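Local coordinates for arginyl-tRNA synthetase, putative (Plasmodium falciparum, PDB 5JLD), which probably joins L-arginine to its cognate tRNA at the expense of ATP, as a class I aminoacyl-tRNA synthetase, at residues 12-15 with 16-20. Numbering follows the deposited sequence.
Sequences KKIK and TIFQN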
loop_
_atom_site.group_PDB
_atom_site.type_symbol
_atom_site.label_atom_id
_atom_site.label_comp_id
_atom_site.label_asym_id
_atom_site.label_seq_id
_atom_site.Cartn_x
_atom_site.Cartn_y
_atom_site.Cartn_z
ATOM N N LYS A 12 -3.679 10.830 -17.154
ATOM C CA LYS A 12 -5.070 11.293 -17.266
ATOM C C LYS A 12 -5.173 12.445 -18.237
ATOM O O LYS A 12 -6.153 12.567 -18.978
ATOM C CB LYS A 12 -5.634 11.737 -15.903
ATOM C CG LYS A 12 -6.260 10.638 -15.064
ATOM C CD LYS A 12 -6.969 11.235 -13.820
ATOM C CE LYS A 12 -8.369 11.739 -14.148
ATOM N NZ LYS A 12 -9.340 10.614 -14.172
ATOM N N LYS A 13 -4.154 13.298 -18.215
ATOM C CA LYS A 13 -4.043 14.408 -19.157
ATOM C C LYS A 13 -4.051 13.910 -20.617
ATOM O O LYS A 13 -4.854 14.351 -21.473
ATOM C CB LYS A 13 -2.765 15.196 -18.865
ATOM C CG LYS A 13 -2.603 16.441 -19.715
ATOM C CD LYS A 13 -1.337 17.212 -19.368
ATOM C CE LYS A 13 -1.392 18.602 -19.996
ATOM N NZ LYS A 13 -0.273 19.485 -19.573
ATOM N N ILE A 14 -3.161 12.965 -20.884
ATOM C CA ILE A 14 -3.020 12.394 -22.221
ATOM C C ILE A 14 -4.261 11.580 -22.620
ATOM O O ILE A 14 -4.740 11.661 -23.777
ATOM C CB ILE A 14 -1.774 11.519 -22.304
ATOM C CG1 ILE A 14 -0.511 12.394 -22.262
ATOM C CG2 ILE A 14 -1.822 10.661 -23.539
ATOM C CD1 ILE A 14 0.809 11.612 -22.425
ATOM N N LYS A 15 -4.789 10.823 -21.652
ATOM C CA LYS A 15 -6.027 10.071 -21.869
ATOM C C LYS A 15 -7.120 11.008 -22.336
ATOM O O LYS A 15 -7.826 10.710 -23.299
ATOM C CB LYS A 15 -6.482 9.329 -20.600
ATOM C CG LYS A 15 -7.681 8.425 -20.843
ATOM C CD LYS A 15 -8.302 7.902 -19.546
ATOM C CE LYS A 15 -9.739 7.413 -19.788
ATOM N NZ LYS A 15 -10.580 8.441 -20.500
ATOM N N THR A 16 -7.248 12.147 -21.660
ATOM C CA THR A 16 -8.241 13.145 -22.061
ATOM C C THR A 16 -7.980 13.689 -23.482
ATOM O O THR A 16 -8.899 13.767 -24.307
ATOM C CB THR A 16 -8.281 14.321 -21.071
ATOM O OG1 THR A 16 -8.712 13.842 -19.794
ATOM C CG2 THR A 16 -9.255 15.405 -21.562
ATOM N N ILE A 17 -6.735 14.056 -23.772
ATOM C CA ILE A 17 -6.419 14.525 -25.134
ATOM C C ILE A 17 -6.863 13.510 -26.233
ATOM O O ILE A 17 -7.555 13.863 -27.229
ATOM C CB ILE A 17 -4.913 14.847 -25.242
ATOM C CG1 ILE A 17 -4.604 16.100 -24.408
ATOM C CG2 ILE A 17 -4.445 14.985 -26.733
ATOM C CD1 ILE A 17 -3.139 16.344 -24.192
ATOM N N PHE A 18 -6.534 12.240 -26.022
ATOM C CA PHE A 18 -6.940 11.218 -26.987
ATOM C C PHE A 18 -8.456 11.009 -27.040
ATOM O O PHE A 18 -9.026 10.839 -28.124
ATOM C CB PHE A 18 -6.244 9.891 -26.691
ATOM C CG PHE A 18 -4.863 9.814 -27.257
ATOM C CD1 PHE A 18 -4.656 9.337 -28.549
ATOM C CD2 PHE A 18 -3.767 10.251 -26.514
ATOM C CE1 PHE A 18 -3.376 9.278 -29.081
ATOM C CE2 PHE A 18 -2.481 10.200 -27.045
ATOM C CZ PHE A 18 -2.286 9.708 -28.329
ATOM N N GLN A 19 -9.100 11.023 -25.872
ATOM C CA GLN A 19 -10.555 10.893 -25.779
ATOM C C GLN A 19 -11.245 11.971 -26.608
ATOM O O GLN A 19 -12.185 11.688 -27.373
ATOM C CB GLN A 19 -11.023 10.976 -24.308
ATOM C CG GLN A 19 -12.503 10.659 -24.106
ATOM C CD GLN A 19 -12.848 9.235 -24.486
ATOM O OE1 GLN A 19 -12.386 8.283 -23.854
ATOM N NE2 GLN A 19 -13.650 9.076 -25.535
ATOM N N ASN A 20 -10.771 13.205 -26.471
ATOM C CA ASN A 20 -11.384 14.290 -27.236
ATOM C C ASN A 20 -11.139 14.079 -28.730
ATOM O O ASN A 20 -12.060 14.271 -29.543
ATOM C CB ASN A 20 -10.857 15.664 -26.800
ATOM C CG ASN A 20 -11.212 16.003 -25.332
ATOM O OD1 ASN A 20 -12.009 15.311 -24.694
ATOM N ND2 ASN A 20 -10.623 17.078 -24.815
#
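Thr16 turns back on Lys12 with two donors at once, a compact instance of how a helix can satisfy a side-chain hydroxyl with its own backbone. Lys12 O accepts the amide N of Thr16 at 2.9 Å and the hydroxyl OG1 of Thr16 at 3.0 Å, the two arriving from opposite faces of the carbonyl plane. The second bond depends on the threonine rotamer: with chi1 at -64°, OG1 lies beside the backbone N and CG2 points away from it. The next three residues each make a single i to i+4 bond, Ile17 N to Lys13 O, Phe18 N to Ile14 O and Gln19 N to Lys15 O; the Phe18 bond is nearly straight, with an N-H...O angle of 170°. Ile14 O also sits at the edge of the Phe18 ring, in its plane, 3.2 Å from Phe18 CD2. Ile14 CG2 lies alongside the ring, 3.6 Å from both CD2 and CE2 of Phe18, and both side chains pack on Val95 of the antiparallel sheet in the N-terminal domain. Lys15 and Gln19 run side by side, Lys15 NZ 3.8 Å from Gln19 OE1; OE1 accepts from Ala33 N, NE2 donates to Glu31 O, and Lys15 NZ makes a long, weak ion pair with Asp32. Lys13 NZ forms a salt bridge with Glu8. The chemistry thus implies an amphipathic helix, apolar toward the sheet, whose carbonyls from Lys12 to Thr16 are all taken up by amides four residues on and whose glutamine ties it to the segment leading into strand 35-37.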